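NO-binding heme-dependent sensor protein (Shewanella oneidensis, PDB 4U9B) probably serves as a heme-dependent gas sensor of the H-NOX family, binding nitric oxide at a heme cofactor and carrying a zinc ion. Local coordinates at residues A[161-164]-A[168-171]; A[96-101]-A[128-133]; A[71-76]-A[139-144]. All blocks are in the same frame, centred on the assembly; numbering follows the deposited sequence.

Contact 1. Residues A[161-164]-A[168-171]; sequences HDTC and GADH. With ZN (zinc ion), chain D.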
loop_
_atom_site.group_PDB
_atom_site.type_symbol
_atom_site.label_atom_id
_atom_site.label_comp_id
_atom_site.label_asym_id
_atom_site.label_seq_id
_atom_site.Cartn_x
_atom_site.Cartn_y
_atom_site.Cartn_z
ATOM N N HIS A 161 11.254 6.537 -9.701
ATOM C CA HIS A 161 10.828 5.155 -9.853
ATOM C C HIS A 161 11.231 4.713 -11.260
ATOM O O HIS A 161 10.381 4.440 -12.108
ATOM C CB HIS A 161 9.315 5.074 -9.611
ATOM C CG HIS A 161 8.754 3.685 -9.566
ATOM N ND1 HIS A 161 7.533 3.409 -8.989
ATOM C CD2 HIS A 161 9.221 2.506 -10.041
ATOM C CE1 HIS A 161 7.276 2.118 -9.102
ATOM N NE2 HIS A 161 8.283 1.548 -9.738
ATOM N N ASP A 162 12.543 4.654 -11.496
ATOM C CA ASP A 162 13.090 4.551 -12.850
ATOM C C ASP A 162 13.383 3.117 -13.296
ATOM O O ASP A 162 13.690 2.878 -14.465
ATOM C CB ASP A 162 14.366 5.388 -12.964
ATOM C CG ASP A 162 14.109 6.876 -12.790
ATOM O OD1 ASP A 162 13.011 7.346 -13.160
ATOM O OD2 ASP A 162 15.006 7.582 -12.286
ATOM N N THR A 163 13.319 2.176 -12.362
ATOM C CA THR A 163 13.268 0.756 -12.690
ATOM C C THR A 163 11.922 0.254 -12.198
ATOM O O THR A 163 11.536 0.544 -11.066
ATOM C CB THR A 163 14.411 -0.046 -12.033
ATOM O OG1 THR A 163 15.673 0.527 -12.392
ATOM C CG2 THR A 163 14.373 -1.508 -12.477
ATOM N N CYS A 164 11.199 -0.477 -13.045
ATOM C CA CYS A 164 9.847 -0.902 -12.697
ATOM C C CYS A 164 9.458 -2.229 -13.330
ATOM O O CYS A 164 9.746 -2.490 -14.498
ATOM C CB CYS A 164 8.837 0.171 -13.107
ATOM S SG CYS A 164 7.152 -0.165 -12.551
ATOM N N GLY A 168 8.873 -4.704 -17.393
ATOM C CA GLY A 168 9.510 -5.987 -17.638
ATOM C C GLY A 168 10.597 -6.359 -16.646
ATOM O O GLY A 168 11.041 -7.505 -16.619
ATOM N N ALA A 169 11.036 -5.400 -15.837
ATOM C CA ALA A 169 12.076 -5.660 -14.843
ATOM C C ALA A 169 11.573 -6.648 -13.797
ATOM O O ALA A 169 10.366 -6.834 -13.649
ATOM C CB ALA A 169 12.518 -4.365 -14.183
ATOM N N ASP A 170 12.490 -7.288 -13.075
ATOM C CA ASP A 170 12.089 -8.253 -12.050
ATOM C C ASP A 170 11.961 -7.586 -10.682
ATOM O O ASP A 170 11.755 -8.253 -9.668
ATOM C CB ASP A 170 13.075 -9.427 -11.985
ATOM C CG ASP A 170 14.485 -9.010 -11.589
ATOM O OD1 ASP A 170 14.695 -7.856 -11.163
ATOM O OD2 ASP A 170 15.393 -9.862 -11.696
ATOM N N HIS A 171 12.078 -6.262 -10.665
ATOM C CA HIS A 171 11.971 -5.489 -9.436
ATOM C C HIS A 171 11.757 -4.023 -9.774
ATOM O O HIS A 171 11.962 -3.606 -10.916
ATOM C CB HIS A 171 13.233 -5.640 -8.580
ATOM C CG HIS A 171 14.434 -4.959 -9.160
ATOM N ND1 HIS A 171 15.219 -5.537 -10.133
ATOM C CD2 HIS A 171 14.975 -3.742 -8.912
ATOM C CE1 HIS A 171 16.197 -4.708 -10.456
ATOM N NE2 HIS A 171 16.070 -3.611 -9.732
HETATM ZN ZN ZN D . 7.324 -0.262 -10.303
HETATM O O HOH W 1 17.600 -1.522 -10.716
#
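Thr163 sets its methyl carbon over one face of the His171 imidazole: CG2 of Thr163 is 4.2 Å from the centroid of that ring and 27° off its normal, the geometry of a CH-pi contact. The same CG2 meets Ala169 CB at 3.8 Å. The hydroxyl of Thr163 reaches the ring indirectly, through a water 3.3 Å from OG1 of Thr163. That water lies in the plane of the imidazole, 2.8 Å from NE2 of His171, so one ring is met both over its face and at its edge. The main chain adds a weak hydrogen bond, Ala169 N to Cys164 O at 3.5 Å.

The segments are the end of strand 156-163 and part of the loop of the beta hairpin leading to strand 172-179, where Thr163 makes backbone hydrogen bonds with Met173. The hairpin also holds much of a zinc site of three cysteines and one histidine: zinc is bound by NE2 of His161 at 2.1 Å and by SG of Cys164 at 2.3 Å, with Cys139 and Cys172 as the other two ligands.

Each histidine is held through ND1: His161, as a zinc ligand, by Glu143 OE1 in the second shell, His171 by Asp170. The CB of His171 leads away from Thr163, but its first torsion (chi1 70°) carries the ring back, and an almost straight bond from ND1 to OD1 of Asp170 (2.6 Å, 175°) fixes its rotation. Replacing His171 by an alanine would probably leave the Asp170 carboxylate without this mate and the Thr163 methyl without a ring to rest on.

Contact 2. Residues A[96-101]-A[128-133]; sequences MGIHDV and IALRYS. With HEM (protoporphyrin IX containing Fe), chain B; PO4 (phosphate ion), chain E.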
loop_
_atom_site.group_PDB
_atom_site.type_symbol
_atom_site.label_atom_id
_atom_site.label_comp_id
_atom_site.label_asym_id
_atom_site.label_seq_id
_atom_site.Cartn_x
_atom_site.Cartn_y
_atom_site.Cartn_z
ATOM N N MET A 96 13.431 2.484 6.437
ATOM C CA MET A 96 14.529 1.548 6.631
ATOM C C MET A 96 14.115 0.388 7.534
ATOM O O MET A 96 14.813 -0.625 7.612
ATOM C CB MET A 96 15.740 2.275 7.219
ATOM C CG MET A 96 16.362 3.281 6.264
ATOM S SD MET A 96 17.009 2.510 4.765
ATOM C CE MET A 96 18.370 1.561 5.442
ATOM N N GLY A 97 12.974 0.538 8.201
ATOM C CA GLY A 97 12.466 -0.485 9.098
ATOM C C GLY A 97 11.369 -1.350 8.506
ATOM O O GLY A 97 10.839 -2.226 9.190
ATOM N N ILE A 98 11.017 -1.116 7.246
ATOM C CA ILE A 98 9.983 -1.921 6.601
ATOM C C ILE A 98 10.425 -3.382 6.545
ATOM O O ILE A 98 9.650 -4.286 6.858
ATOM C CB ILE A 98 9.662 -1.422 5.168
ATOM C CG1 ILE A 98 9.069 -0.009 5.212
ATOM C CG2 ILE A 98 8.681 -2.372 4.473
ATOM C CD1 ILE A 98 8.907 0.643 3.842
ATOM N N HIS A 99 11.677 -3.603 6.160
ATOM C CA HIS A 99 12.192 -4.952 5.956
ATOM C C HIS A 99 12.301 -5.725 7.265
ATOM O O HIS A 99 11.904 -6.886 7.345
ATOM C CB HIS A 99 13.563 -4.899 5.277
ATOM C CG HIS A 99 14.127 -6.246 4.951
ATOM N ND1 HIS A 99 15.220 -6.774 5.603
ATOM C CD2 HIS A 99 13.746 -7.176 4.044
ATOM C CE1 HIS A 99 15.490 -7.969 5.110
ATOM N NE2 HIS A 99 14.610 -8.237 4.162
ATOM N N ASP A 100 12.846 -5.072 8.286
ATOM C CA ASP A 100 13.079 -5.713 9.574
ATOM C C ASP A 100 11.849 -5.645 10.469
ATOM O O ASP A 100 11.255 -6.667 10.817
ATOM C CB ASP A 100 14.263 -5.058 10.294
ATOM C CG ASP A 100 15.580 -5.276 9.579
ATOM O OD1 ASP A 100 15.663 -6.205 8.748
ATOM O OD2 ASP A 100 16.537 -4.522 9.859
ATOM N N VAL A 101 11.472 -4.424 10.826
ATOM C CA VAL A 101 10.481 -4.190 11.866
ATOM C C VAL A 101 9.049 -4.448 11.398
ATOM O O VAL A 101 8.335 -5.231 12.017
ATOM C CB VAL A 101 10.598 -2.750 12.402
ATOM C CG1 VAL A 101 9.597 -2.495 13.519
ATOM C CG2 VAL A 101 12.012 -2.501 12.901
ATOM N N ILE A 128 17.260 7.531 -0.014
ATOM C CA ILE A 128 16.969 6.143 0.316
ATOM C C ILE A 128 16.684 5.368 -0.962
ATOM O O ILE A 128 15.821 5.758 -1.739
ATOM C CB ILE A 128 15.758 6.025 1.264
ATOM C CG1 ILE A 128 16.008 6.810 2.555
ATOM C CG2 ILE A 128 15.464 4.558 1.585
ATOM C CD1 ILE A 128 14.755 7.042 3.383
ATOM N N ALA A 129 17.418 4.279 -1.173
ATOM C CA ALA A 129 17.177 3.385 -2.301
ATOM C C ALA A 129 16.338 2.201 -1.842
ATOM O O ALA A 129 16.812 1.349 -1.091
ATOM C CB ALA A 129 18.487 2.909 -2.897
ATOM N N LEU A 130 15.091 2.158 -2.299
ATOM C CA LEU A 130 14.148 1.139 -1.865
ATOM C C LEU A 130 13.829 0.169 -2.995
ATOM O O LEU A 130 13.200 0.540 -3.985
ATOM C CB LEU A 130 12.866 1.799 -1.353
ATOM C CG LEU A 130 11.991 0.950 -0.428
ATOM C CD1 LEU A 130 12.728 0.596 0.861
ATOM C CD2 LEU A 130 10.702 1.681 -0.109
ATOM N N ARG A 131 14.280 -1.074 -2.843
ATOM C CA ARG A 131 13.982 -2.117 -3.814
ATOM C C ARG A 131 12.639 -2.746 -3.480
ATOM O O ARG A 131 12.380 -3.074 -2.323
ATOM C CB ARG A 131 15.076 -3.185 -3.827
ATOM C CG ARG A 131 14.864 -4.274 -4.871
ATOM C CD ARG A 131 15.778 -5.467 -4.632
ATOM N NE ARG A 131 15.621 -6.497 -5.659
ATOM C CZ ARG A 131 14.747 -7.500 -5.608
ATOM N NH1 ARG A 131 13.924 -7.635 -4.571
ATOM N NH2 ARG A 131 14.693 -8.378 -6.601
ATOM N N TYR A 132 11.796 -2.907 -4.494
ATOM C CA TYR A 132 10.491 -3.532 -4.338
ATOM C C TYR A 132 10.346 -4.701 -5.303
ATOM O O TYR A 132 10.673 -4.588 -6.483
ATOM C CB TYR A 132 9.373 -2.513 -4.573
ATOM C CG TYR A 132 7.991 -3.125 -4.626
ATOM C CD1 TYR A 132 7.470 -3.609 -5.818
ATOM C CD2 TYR A 132 7.206 -3.214 -3.484
ATOM C CE1 TYR A 132 6.213 -4.170 -5.870
ATOM C CE2 TYR A 132 5.942 -3.776 -3.528
ATOM C CZ TYR A 132 5.452 -4.252 -4.724
ATOM O OH TYR A 132 4.193 -4.812 -4.780
ATOM N N SER A 133 9.855 -5.824 -4.789
ATOM C CA SER A 133 9.533 -6.983 -5.616
ATOM C C SER A 133 8.310 -7.687 -5.042
ATOM O O SER A 133 8.222 -7.875 -3.830
ATOM C CB SER A 133 10.716 -7.948 -5.677
ATOM O OG SER A 133 10.528 -8.910 -6.693
HETATM C CHA HEM B . 0.882 -4.992 2.311
HETATM C CHB HEM B . 4.331 -1.722 1.395
HETATM C CHC HEM B . 3.804 0.141 5.815
HETATM C CHD HEM B . 1.291 -3.815 7.060
HETATM C C1A HEM B . 1.727 -4.142 1.640
HETATM C C2A HEM B . 1.765 -3.925 0.207
HETATM C C3A HEM B . 2.718 -3.018 -0.035
HETATM C C4A HEM B . 3.313 -2.633 1.224
HETATM C CMA HEM B . 3.134 -2.457 -1.406
HETATM C CAA HEM B . 0.869 -4.613 -0.848
HETATM C CBA HEM B . 1.229 -6.094 -0.991
HETATM C CGA HEM B . 2.338 -6.344 -1.990
HETATM O O1A HEM B . 2.689 -7.539 -2.200
HETATM O O2A HEM B . 2.882 -5.377 -2.584
HETATM C C1B HEM B . 4.458 -0.892 2.481
HETATM C C2B HEM B . 5.236 0.325 2.532
HETATM C C3B HEM B . 5.104 0.842 3.768
HETATM C C4B HEM B . 4.214 -0.031 4.513
HETATM C CMB HEM B . 6.064 0.827 1.328
HETATM C CAB HEM B . 5.696 2.132 4.383
HETATM C CBB HEM B . 6.158 3.156 3.658
HETATM C C1C HEM B . 3.077 -0.772 6.551
HETATM C C2C HEM B . 2.702 -0.628 7.939
HETATM C C3C HEM B . 2.015 -1.714 8.314
HETATM C C4C HEM B . 1.920 -2.592 7.154
HETATM C CMC HEM B . 3.059 0.588 8.819
HETATM C CAC HEM B . 1.440 -1.910 9.741
HETATM C CBC HEM B . 0.979 -3.081 10.194
HETATM C C1D HEM B . 0.871 -4.427 5.900
HETATM C C2D HEM B . -0.131 -5.465 5.847
HETATM C C3D HEM B . -0.258 -5.832 4.370
HETATM C C4D HEM B . 0.680 -4.985 3.673
HETATM C CMD HEM B . -0.919 -6.069 7.026
HETATM C CAD HEM B . -1.193 -6.881 3.745
HETATM C CBD HEM B . -0.499 -8.239 3.688
HETATM C CGD HEM B . -1.439 -9.235 3.063
HETATM O O1D HEM B . -2.381 -8.790 2.362
HETATM O O2D HEM B . -1.252 -10.467 3.259
HETATM N NA HEM B . 2.681 -3.331 2.231
HETATM N NB HEM B . 3.845 -1.079 3.699
HETATM N NC HEM B . 2.584 -1.984 6.104
HETATM N ND HEM B . 1.324 -4.173 4.605
HETATM FE FE HEM B . 2.765 -2.769 4.198
HETATM P P PO4 E . 14.099 -10.608 1.265
HETATM O O1 PO4 E . 13.464 -10.621 2.635
HETATM O O2 PO4 E . 13.452 -9.537 0.422
HETATM O O3 PO4 E . 15.577 -10.321 1.398
HETATM O O4 PO4 E . 13.904 -11.953 0.608
#
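Met96 bends back on its way to Ile128: CG lies beside the backbone N (chi1 -67°) and the chain folds again at chi2 (-62°), so that the sulfur, rather than the terminal methyl, does the touching. SD of Met96 rests 4.1 Å from CG2 of Ile128, the two side chains running at a slant to each other. Ile98 behaves differently. Its chain is extended at chi2 (172°), sending CD1 into the interior, where it is 4.5 Å from CD2 of Leu130, a loose apolar approach.

Between the two segments no hydrogen bond forms; the end of helix 91-96 (Met96) and the first turn of helix 98-109 (Ile98) lie against strand 128-133 through two apolar pairs. Ile118 of strand 117-122 touches both Ile98 and Leu130 and so fills in the same apolar layer. Strand 128-133 is held on both sides, backbone hydrogen bonds joining Ala129 to Gln121 and Leu130 to Leu174.

Both segments also touch the heme, and at shorter distances than they touch each other. CD1 of Ile98 packs on the vinyl group at 3.6 Å from CAB of the heme. At the far end of the strand, OH of Tyr132 donates to the heme carboxylate oxygen O2A at 2.6 Å, with that oxygen in the plane of the phenol ring. The same hydroxyl is hydrogen-bonded to Leu138 N. Tyr132, Ser134 and Arg136 spell the Tyr-x-Ser-x-Arg signature of H-NOX domains.

The chemistry is thus divided: an apolar contact of Ile98 with the vinyl and nitric oxide, and a polar grip on a propionate. Nitric oxide is lined by Ile98, Ile102 and Leu115, the first two on the helix of His103, the axial ligand not bound to the iron here; this is consistent with nitric oxide having taken that ligand's place.

Contact 3. Residues A[71-76]-A[139-144]; sequences QFLFNG and CFCAEG. With ZN (zinc ion), chain D; HEM (protoporphyrin IX containing Fe), chain B.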
loop_
_atom_site.group_PDB
_atom_site.type_symbol
_atom_site.label_atom_id
_atom_site.label_comp_id
_atom_site.label_asym_id
_atom_site.label_seq_id
_atom_site.Cartn_x
_atom_site.Cartn_y
_atom_site.Cartn_z
ATOM N N GLN A 71 -1.584 5.900 -0.587
ATOM C CA GLN A 71 -1.402 7.039 0.303
ATOM C C GLN A 71 -2.475 7.053 1.381
ATOM O O GLN A 71 -2.192 7.327 2.549
ATOM C CB GLN A 71 -1.420 8.346 -0.485
ATOM C CG GLN A 71 -1.124 9.565 0.367
ATOM C CD GLN A 71 -0.554 10.723 -0.431
ATOM O OE1 GLN A 71 -0.631 10.750 -1.660
ATOM N NE2 GLN A 71 0.031 11.686 0.269
ATOM N N PHE A 72 -3.706 6.753 0.981
ATOM C CA PHE A 72 -4.817 6.641 1.916
ATOM C C PHE A 72 -4.549 5.511 2.904
ATOM O O PHE A 72 -4.867 5.613 4.090
ATOM C CB PHE A 72 -6.127 6.394 1.151
ATOM C CG PHE A 72 -7.362 6.407 2.017
ATOM C CD1 PHE A 72 -7.799 5.249 2.644
ATOM C CD2 PHE A 72 -8.099 7.569 2.180
ATOM C CE1 PHE A 72 -8.937 5.255 3.432
ATOM C CE2 PHE A 72 -9.240 7.582 2.966
ATOM C CZ PHE A 72 -9.661 6.422 3.593
ATOM N N LEU A 73 -3.934 4.444 2.403
ATOM C CA LEU A 73 -3.756 3.213 3.166
ATOM C C LEU A 73 -2.803 3.359 4.348
ATOM O O LEU A 73 -2.921 2.621 5.329
ATOM C CB LEU A 73 -3.260 2.097 2.240
ATOM C CG LEU A 73 -2.939 0.733 2.861
ATOM C CD1 LEU A 73 -4.163 0.123 3.536
ATOM C CD2 LEU A 73 -2.391 -0.209 1.800
ATOM N N PHE A 74 -1.855 4.290 4.278
ATOM C CA PHE A 74 -0.895 4.397 5.366
ATOM C C PHE A 74 -1.589 4.744 6.677
ATOM O O PHE A 74 -1.331 4.119 7.703
ATOM C CB PHE A 74 0.187 5.435 5.092
ATOM C CG PHE A 74 1.205 5.504 6.184
ATOM C CD1 PHE A 74 2.298 4.658 6.179
ATOM C CD2 PHE A 74 1.038 6.371 7.252
ATOM C CE1 PHE A 74 3.222 4.695 7.200
ATOM C CE2 PHE A 74 1.963 6.413 8.276
ATOM C CZ PHE A 74 3.055 5.576 8.249
ATOM N N ASN A 75 -2.464 5.743 6.644
ATOM C CA ASN A 75 -3.198 6.136 7.837
ATOM C C ASN A 75 -4.127 5.019 8.298
ATOM O O ASN A 75 -4.340 4.832 9.496
ATOM C CB ASN A 75 -4.000 7.408 7.578
ATOM C CG ASN A 75 -3.164 8.500 6.948
ATOM O OD1 ASN A 75 -2.839 8.442 5.759
ATOM N ND2 ASN A 75 -2.815 9.507 7.738
ATOM N N GLY A 76 -4.676 4.279 7.339
ATOM C CA GLY A 76 -5.550 3.163 7.644
ATOM C C GLY A 76 -4.816 2.090 8.421
ATOM O O GLY A 76 -5.357 1.504 9.357
ATOM N N CYS A 139 3.781 -1.854 -6.842
ATOM C CA CYS A 139 4.806 -0.850 -6.570
ATOM C C CYS A 139 4.209 0.550 -6.453
ATOM O O CYS A 139 4.740 1.396 -5.735
ATOM C CB CYS A 139 5.876 -0.871 -7.659
ATOM S SG CYS A 139 5.242 -0.572 -9.318
ATOM N N PHE A 140 3.102 0.798 -7.148
ATOM C CA PHE A 140 2.475 2.114 -7.082
ATOM C C PHE A 140 1.758 2.286 -5.749
ATOM O O PHE A 140 1.618 3.406 -5.252
ATOM C CB PHE A 140 1.512 2.324 -8.254
ATOM C CG PHE A 140 2.173 2.890 -9.480
ATOM C CD1 PHE A 140 2.951 2.090 -10.297
ATOM C CD2 PHE A 140 2.019 4.227 -9.810
ATOM C CE1 PHE A 140 3.561 2.609 -11.423
ATOM C CE2 PHE A 140 2.628 4.752 -10.936
ATOM C CZ PHE A 140 3.402 3.941 -11.741
ATOM N N CYS A 141 1.320 1.178 -5.162
ATOM C CA CYS A 141 0.753 1.214 -3.820
ATOM C C CYS A 141 1.872 1.502 -2.820
ATOM O O CYS A 141 1.681 2.243 -1.855
ATOM C CB CYS A 141 0.046 -0.106 -3.492
ATOM S SG CYS A 141 -0.827 -0.132 -1.902
ATOM N N ALA A 142 3.044 0.924 -3.068
ATOM C CA ALA A 142 4.218 1.182 -2.236
ATOM C C ALA A 142 4.597 2.655 -2.301
ATOM O O ALA A 142 4.907 3.276 -1.281
ATOM C CB ALA A 142 5.392 0.315 -2.679
ATOM N N GLU A 143 4.581 3.208 -3.510
ATOM C CA GLU A 143 4.920 4.611 -3.707
ATOM C C GLU A 143 3.930 5.474 -2.933
ATOM O O GLU A 143 4.318 6.406 -2.230
ATOM C CB GLU A 143 4.918 4.969 -5.204
ATOM C CG GLU A 143 5.467 6.354 -5.503
ATOM C CD GLU A 143 5.644 6.633 -6.987
ATOM O OE1 GLU A 143 6.084 5.734 -7.734
ATOM O OE2 GLU A 143 5.349 7.768 -7.404
ATOM N N GLY A 144 2.648 5.140 -3.050
ATOM C CA GLY A 144 1.603 5.850 -2.335
ATOM C C GLY A 144 1.791 5.788 -0.831
ATOM O O GLY A 144 1.684 6.805 -0.144
HETATM ZN ZN ZN D . 7.324 -0.262 -10.303
HETATM C CHA HEM B . 0.882 -4.992 2.311
HETATM C CHB HEM B . 4.331 -1.722 1.395
HETATM C CHC HEM B . 3.804 0.141 5.815
HETATM C CHD HEM B . 1.291 -3.815 7.060
HETATM C C1A HEM B . 1.727 -4.142 1.640
HETATM C C2A HEM B . 1.765 -3.925 0.207
HETATM C C3A HEM B . 2.718 -3.018 -0.035
HETATM C C4A HEM B . 3.313 -2.633 1.224
HETATM C CMA HEM B . 3.134 -2.457 -1.406
HETATM C CAA HEM B . 0.869 -4.613 -0.848
HETATM C CBA HEM B . 1.229 -6.094 -0.991
HETATM C CGA HEM B . 2.338 -6.344 -1.990
HETATM O O1A HEM B . 2.689 -7.539 -2.200
HETATM O O2A HEM B . 2.882 -5.377 -2.584
HETATM C C1B HEM B . 4.458 -0.892 2.481
HETATM C C2B HEM B . 5.236 0.325 2.532
HETATM C C3B HEM B . 5.104 0.842 3.768
HETATM C C4B HEM B . 4.214 -0.031 4.513
HETATM C CMB HEM B . 6.064 0.827 1.328
HETATM C CAB HEM B . 5.696 2.132 4.383
HETATM C CBB HEM B . 6.158 3.156 3.658
HETATM C C1C HEM B . 3.077 -0.772 6.551
HETATM C C2C HEM B . 2.702 -0.628 7.939
HETATM C C3C HEM B . 2.015 -1.714 8.314
HETATM C C4C HEM B . 1.920 -2.592 7.154
HETATM C CMC HEM B . 3.059 0.588 8.819
HETATM C CAC HEM B . 1.440 -1.910 9.741
HETATM C CBC HEM B . 0.979 -3.081 10.194
HETATM C C1D HEM B . 0.871 -4.427 5.900
HETATM C C2D HEM B . -0.131 -5.465 5.847
HETATM C C3D HEM B . -0.258 -5.832 4.370
HETATM C C4D HEM B . 0.680 -4.985 3.673
HETATM C CMD HEM B . -0.919 -6.069 7.026
HETATM C CAD HEM B . -1.193 -6.881 3.745
HETATM C CBD HEM B . -0.499 -8.239 3.688
HETATM C CGD HEM B . -1.439 -9.235 3.063
HETATM O O1D HEM B . -2.381 -8.790 2.362
HETATM O O2D HEM B . -1.252 -10.467 3.259
HETATM N NA HEM B . 2.681 -3.331 2.231
HETATM N NB HEM B . 3.845 -1.079 3.699
HETATM N NC HEM B . 2.584 -1.984 6.104
HETATM N ND HEM B . 1.324 -4.173 4.605
HETATM FE FE HEM B . 2.765 -2.769 4.198
#
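Gln71 and Gly144 bring two helices almost into backbone contact, their CA atoms lying only 4.2 Å apart. CA of Gln71 stands 3.1 Å from O of Gly144, and the angle of 130° at the hydrogen makes this a CA-H...O contact. The first side-chain carbon joins in, CB of Gln71 being 3.5 Å from the same carbonyl oxygen. N of Gln71 is also near that oxygen, but the angle is too poor for a hydrogen bond. The closeness depends on the missing side chain: a CB built on Gly144 would clash with N of Gln71, only 2.9 Å from it.

This is a glycine-mediated approach, close to the centre of the chain, where helix 62-80 packs on helix 139-152, the helix that lies against the antiparallel sheet of the H-NOX domain. Helix 139-152 also supplies both bound groups with contacts. SG of Cys139 binds zinc at 2.3 Å, while CB of Ala142 packs 3.8 Å from the heme methyl CMA. Glu143 on the same helix makes a salt bridge with Lys67 of helix 62-80, a polar tie between the two helices besides the close backbone approach.

Away from the glycine the fit is looser. Leu73 swings CG anti to its own backbone N (chi1 177°), and its branch CD2 meets SG of Cys141 at 4.0 Å, the one side-chain pair in which these two segments touch. Both groups are buried, Leu73 also leaning on Leu145 and on Val8 of helix 3-17, and Cys141 on Val66. The more exposed side is that of Gln71: beyond CG its extended chain leaves the Gly144 carbonyl and runs past Phe147 and Gln151, on the partly exposed border of the helix pair.

How the contacts relate
Zinc and heme connect the three contacts. Contacts 1 and 3, with centres about 18 Å apart, share the zinc: SG of Cys139 and SG of Cys164 stand 3.8 Å from each other, and the 3.0 Å between ND1 of His161 and OE1 of Glu143 is a further tie from helix 139-152 to the zinc ligands. Contacts 2 and 3, about 14 Å apart between centres, share the heme, with CE1 of Tyr132 3.5 Å from N of Cys139. Contact 2 is nested in the chain loop that contact 3 closes. Contacts 1 and 2 meet on one sheet, O of Asp170 being 3.3 Å from OG of Ser133, a probable hydrogen bond. Helix 139-152 thus bridges the zinc site and the heme pocket.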